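Local atomic coordinates of type II restriction enzyme NlaIV (Neisseria lactamica, PDB entry 6QM2), a protein that recognises the double-stranded DNA sequence 5'-GGNNCC-3' and cuts it in the middle of the site, leaving blunt ends with 5'-phosphates. Residues 119-131 with 140-152. Numbering follows the deposited sequence.
Sequences YMLDVDYLIFGYD and IKDLWLKKVWQIT
Ile-140 sets CG2 at the edge of the Phe-128 ring, 3.9 Å from Phe-128 CD2, and packs on Leu-33 of the second subunit. Next, a classic beta bulge places Lys-141 and Asp-142 together opposite the single residue Gly-129: Gly-129 O accepts from Asp-142 N at 3.2 Å, in the carbonyl plane, and only weakly from Lys-141 N. The carboxylate of Asp-142 pairs with Arg-96. Leu-143, with CG anti to the backbone N (chi1 -168°), lays CD1 over the Phe-128 face, 3.5 Å from the ring centroid and 17° off its normal, a CH-pi contact. Reciprocal backbone bonds join Trp-144 to Ile-127 and Lys-146 to Tyr-125; the axes of 124-131 and 140-147, 163° apart, run antiparallel, and these consecutive strands form a beta hairpin. Strand 138-147 is outermost in the chain's mixed sheet, within a PDDEXK-clan nuclease, while 124-132 also hydrogen-bonds to parallel strand 88-95. On the face with Leu-143, Leu-145 CD1 meets Asp-124 CB at 3.8 Å. Lys-147 curls back, bringing NZ 2.9 Å from Asp-124 OD1, above the carboxylate plane, with a longer salt bridge to Asp-122. Val-148 N donates to a water that donates to Leu-121 O and Val-123 O. Ile-151 CD1 sits over one Tyr-125 ring face, and Ile-151 CG2 meets Ile-127 CD1 at 3.9 Å.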
# COMPACT_ATOMS: atom_id res chain seq x y z
N TYR A 119 -27.97 -17.58 -5.50
CA TYR A 119 -27.02 -18.41 -4.76
C TYR A 119 -25.81 -17.68 -4.15
O TYR A 119 -25.15 -18.22 -3.26
CB TYR A 119 -26.55 -19.60 -5.61
CG TYR A 119 -25.95 -19.25 -6.96
CD1 TYR A 119 -24.60 -18.94 -7.08
CD2 TYR A 119 -26.73 -19.25 -8.12
CE1 TYR A 119 -24.05 -18.62 -8.32
CE2 TYR A 119 -26.19 -18.93 -9.35
CZ TYR A 119 -24.85 -18.62 -9.45
OH TYR A 119 -24.31 -18.32 -10.68
N MET A 120 -25.53 -16.46 -4.62
CA MET A 120 -24.53 -15.59 -3.97
C MET A 120 -24.87 -15.22 -2.53
O MET A 120 -23.97 -14.99 -1.72
CB MET A 120 -24.30 -14.32 -4.79
CG MET A 120 -23.60 -14.54 -6.13
SD MET A 120 -21.99 -15.35 -5.95
CE MET A 120 -21.50 -15.50 -7.66
N LEU A 121 -26.16 -15.20 -2.19
CA LEU A 121 -26.58 -14.93 -0.81
C LEU A 121 -26.19 -16.03 0.19
O LEU A 121 -26.22 -15.78 1.40
CB LEU A 121 -28.10 -14.72 -0.74
CG LEU A 121 -28.64 -13.51 -1.51
CD1 LEU A 121 -30.13 -13.63 -1.77
CD2 LEU A 121 -28.32 -12.22 -0.77
N ASP A 122 -25.85 -17.22 -0.30
CA ASP A 122 -25.40 -18.33 0.54
C ASP A 122 -23.88 -18.47 0.55
O ASP A 122 -23.37 -19.51 0.99
CB ASP A 122 -26.05 -19.64 0.08
CG ASP A 122 -26.26 -20.64 1.21
OD1 ASP A 122 -27.01 -20.32 2.16
OD2 ASP A 122 -25.68 -21.75 1.16
N VAL A 123 -23.14 -17.45 0.09
CA VAL A 123 -21.68 -17.45 0.19
C VAL A 123 -21.27 -17.41 1.66
O VAL A 123 -21.88 -16.69 2.46
CB VAL A 123 -21.04 -16.24 -0.54
CG1 VAL A 123 -19.54 -16.13 -0.24
CG2 VAL A 123 -21.26 -16.34 -2.05
N ASP A 124 -20.25 -18.20 2.01
CA ASP A 124 -19.70 -18.21 3.36
C ASP A 124 -18.53 -17.23 3.45
O ASP A 124 -17.66 -17.21 2.57
CB ASP A 124 -19.25 -19.62 3.76
CG ASP A 124 -20.43 -20.55 4.02
OD1 ASP A 124 -21.31 -20.20 4.83
OD2 ASP A 124 -20.46 -21.65 3.43
N TYR A 125 -18.53 -16.41 4.50
CA TYR A 125 -17.49 -15.42 4.74
C TYR A 125 -16.57 -15.91 5.86
O TYR A 125 -16.98 -15.94 7.02
CB TYR A 125 -18.10 -14.06 5.12
CG TYR A 125 -18.77 -13.36 3.96
CD1 TYR A 125 -20.01 -13.78 3.50
CD2 TYR A 125 -18.15 -12.29 3.32
CE1 TYR A 125 -20.63 -13.14 2.43
CE2 TYR A 125 -18.76 -11.65 2.25
CZ TYR A 125 -20.00 -12.08 1.81
OH TYR A 125 -20.60 -11.43 0.75
N LEU A 126 -15.36 -16.32 5.49
CA LEU A 126 -14.33 -16.68 6.46
C LEU A 126 -13.60 -15.39 6.83
O LEU A 126 -12.85 -14.85 6.02
CB LEU A 126 -13.35 -17.71 5.88
CG LEU A 126 -12.24 -18.24 6.80
CD1 LEU A 126 -12.82 -19.04 7.96
CD2 LEU A 126 -11.25 -19.08 6.00
N ILE A 127 -13.83 -14.91 8.05
CA ILE A 127 -13.35 -13.59 8.48
C ILE A 127 -12.23 -13.71 9.52
O ILE A 127 -12.46 -14.22 10.61
CB ILE A 127 -14.50 -12.73 9.05
CG1 ILE A 127 -15.70 -12.72 8.10
CG2 ILE A 127 -14.01 -11.30 9.29
CD1 ILE A 127 -16.94 -12.06 8.66
N PHE A 128 -11.04 -13.21 9.18
CA PHE A 128 -9.89 -13.17 10.10
C PHE A 128 -9.81 -11.83 10.83
O PHE A 128 -9.56 -10.80 10.20
CB PHE A 128 -8.58 -13.38 9.33
CG PHE A 128 -8.44 -14.73 8.71
CD1 PHE A 128 -9.06 -15.03 7.50
CD2 PHE A 128 -7.64 -15.71 9.31
CE1 PHE A 128 -8.91 -16.28 6.92
CE2 PHE A 128 -7.49 -16.96 8.73
CZ PHE A 128 -8.13 -17.24 7.53
N GLY A 129 -10.02 -11.84 12.14
CA GLY A 129 -9.75 -10.68 12.99
C GLY A 129 -8.30 -10.71 13.44
O GLY A 129 -7.98 -11.35 14.44
N TYR A 130 -7.42 -10.02 12.71
CA TYR A 130 -5.97 -10.08 12.95
C TYR A 130 -5.46 -8.95 13.84
O TYR A 130 -6.17 -7.98 14.11
CB TYR A 130 -5.19 -10.12 11.63
CG TYR A 130 -5.17 -8.84 10.83
CD1 TYR A 130 -4.22 -7.85 11.08
CD2 TYR A 130 -6.07 -8.62 9.79
CE1 TYR A 130 -4.19 -6.67 10.35
CE2 TYR A 130 -6.05 -7.45 9.04
CZ TYR A 130 -5.10 -6.48 9.33
OH TYR A 130 -5.07 -5.32 8.59
N ASP A 131 -4.21 -9.09 14.28
CA ASP A 131 -3.51 -8.09 15.09
C ASP A 131 -2.01 -8.16 14.82
O ASP A 131 -1.45 -9.25 14.73
CB ASP A 131 -3.78 -8.34 16.59
CG ASP A 131 -3.21 -7.24 17.49
OD1 ASP A 131 -1.98 -7.20 17.68
OD2 ASP A 131 -4.01 -6.44 18.02
N ILE A 140 -3.83 -14.13 14.77
CA ILE A 140 -5.26 -14.16 14.47
C ILE A 140 -6.01 -14.22 15.79
O ILE A 140 -6.17 -15.30 16.38
CB ILE A 140 -5.63 -15.37 13.58
CG1 ILE A 140 -4.71 -15.47 12.35
CG2 ILE A 140 -7.10 -15.31 13.18
CD1 ILE A 140 -4.59 -14.20 11.52
N LYS A 141 -6.47 -13.07 16.27
CA LYS A 141 -7.19 -12.98 17.55
C LYS A 141 -8.56 -13.64 17.51
O LYS A 141 -8.97 -14.27 18.49
CB LYS A 141 -7.32 -11.51 18.00
CG LYS A 141 -6.02 -10.90 18.51
CD LYS A 141 -6.25 -9.54 19.18
CE LYS A 141 -6.77 -9.68 20.61
NZ LYS A 141 -7.52 -8.47 21.05
N ASP A 142 -9.27 -13.49 16.39
CA ASP A 142 -10.58 -14.12 16.19
C ASP A 142 -10.69 -14.70 14.77
O ASP A 142 -10.02 -14.25 13.85
CB ASP A 142 -11.70 -13.09 16.39
CG ASP A 142 -11.92 -12.75 17.85
OD1 ASP A 142 -12.17 -13.67 18.66
OD2 ASP A 142 -11.87 -11.54 18.20
N LEU A 143 -11.55 -15.71 14.64
CA LEU A 143 -11.92 -16.26 13.33
C LEU A 143 -13.42 -16.54 13.32
O LEU A 143 -13.97 -17.05 14.30
CB LEU A 143 -11.15 -17.55 13.04
CG LEU A 143 -11.22 -18.07 11.59
CD1 LEU A 143 -10.42 -17.18 10.64
CD2 LEU A 143 -10.73 -19.50 11.49
N TRP A 144 -14.08 -16.18 12.22
CA TRP A 144 -15.52 -16.39 12.06
C TRP A 144 -15.84 -17.02 10.71
O TRP A 144 -15.12 -16.82 9.73
CB TRP A 144 -16.27 -15.06 12.13
CG TRP A 144 -16.22 -14.34 13.44
CD1 TRP A 144 -17.02 -14.54 14.52
CD2 TRP A 144 -15.34 -13.25 13.78
NE1 TRP A 144 -16.69 -13.66 15.53
CE2 TRP A 144 -15.67 -12.86 15.10
CE3 TRP A 144 -14.31 -12.58 13.11
CZ2 TRP A 144 -15.00 -11.83 15.76
CZ3 TRP A 144 -13.65 -11.55 13.77
CH2 TRP A 144 -13.99 -11.18 15.08
N LEU A 145 -16.94 -17.77 10.68
CA LEU A 145 -17.59 -18.21 9.44
C LEU A 145 -19.03 -17.74 9.50
O LEU A 145 -19.81 -18.23 10.33
CB LEU A 145 -17.52 -19.73 9.28
CG LEU A 145 -17.94 -20.28 7.91
CD1 LEU A 145 -16.94 -19.90 6.82
CD2 LEU A 145 -18.12 -21.78 7.96
N LYS A 146 -19.38 -16.77 8.65
CA LYS A 146 -20.69 -16.12 8.70
C LYS A 146 -21.28 -15.97 7.30
O LYS A 146 -20.56 -16.01 6.30
CB LYS A 146 -20.56 -14.74 9.36
CG LYS A 146 -20.07 -14.75 10.80
CD LYS A 146 -21.22 -14.85 11.79
CE LYS A 146 -20.77 -15.45 13.12
NZ LYS A 146 -21.88 -15.46 14.11
N LYS A 147 -22.60 -15.80 7.24
CA LYS A 147 -23.31 -15.42 6.01
C LYS A 147 -23.33 -13.89 5.90
O LYS A 147 -23.13 -13.20 6.89
CB LYS A 147 -24.75 -15.97 5.99
CG LYS A 147 -24.91 -17.31 5.29
CD LYS A 147 -24.16 -18.43 5.99
CE LYS A 147 -24.46 -19.79 5.35
NZ LYS A 147 -24.05 -19.87 3.92
N VAL A 148 -23.59 -13.38 4.69
CA VAL A 148 -23.65 -11.92 4.45
C VAL A 148 -24.69 -11.21 5.34
O VAL A 148 -24.45 -10.10 5.79
CB VAL A 148 -23.90 -11.58 2.95
CG1 VAL A 148 -25.31 -11.97 2.50
CG2 VAL A 148 -23.64 -10.11 2.68
N TRP A 149 -25.82 -11.87 5.57
CA TRP A 149 -26.89 -11.32 6.41
C TRP A 149 -26.51 -11.27 7.90
O TRP A 149 -27.05 -10.45 8.64
CB TRP A 149 -28.24 -12.06 6.20
CG TRP A 149 -28.22 -13.58 6.23
CD1 TRP A 149 -28.01 -14.42 5.16
CD2 TRP A 149 -28.45 -14.42 7.36
NE1 TRP A 149 -28.06 -15.73 5.57
CE2 TRP A 149 -28.34 -15.76 6.92
CE3 TRP A 149 -28.73 -14.17 8.72
CZ2 TRP A 149 -28.50 -16.85 7.78
CZ3 TRP A 149 -28.89 -15.27 9.58
CH2 TRP A 149 -28.77 -16.59 9.10
N GLN A 150 -25.59 -12.13 8.33
CA GLN A 150 -25.10 -12.14 9.72
C GLN A 150 -24.09 -11.02 10.04
O GLN A 150 -23.86 -10.72 11.21
CB GLN A 150 -24.48 -13.49 10.07
CG GLN A 150 -25.46 -14.65 10.09
CD GLN A 150 -24.80 -15.97 10.45
OE1 GLN A 150 -23.85 -16.40 9.79
NE2 GLN A 150 -25.30 -16.61 11.49
N ILE A 151 -23.49 -10.42 9.02
CA ILE A 151 -22.48 -9.38 9.21
C ILE A 151 -22.90 -8.00 8.69
O ILE A 151 -22.06 -7.12 8.55
CB ILE A 151 -21.11 -9.80 8.61
CG1 ILE A 151 -21.15 -9.84 7.07
CG2 ILE A 151 -20.69 -11.16 9.16
CD1 ILE A 151 -19.83 -10.23 6.44
N THR A 152 -24.19 -7.82 8.40
CA THR A 152 -24.72 -6.52 7.98
C THR A 152 -25.94 -6.16 8.80
O THR A 152 -26.55 -7.01 9.45
CB THR A 152 -25.10 -6.48 6.49
OG1 THR A 152 -25.90 -7.62 6.17
CG2 THR A 152 -23.86 -6.46 5.62
O HOH W 1 -23.77 -14.78 2.03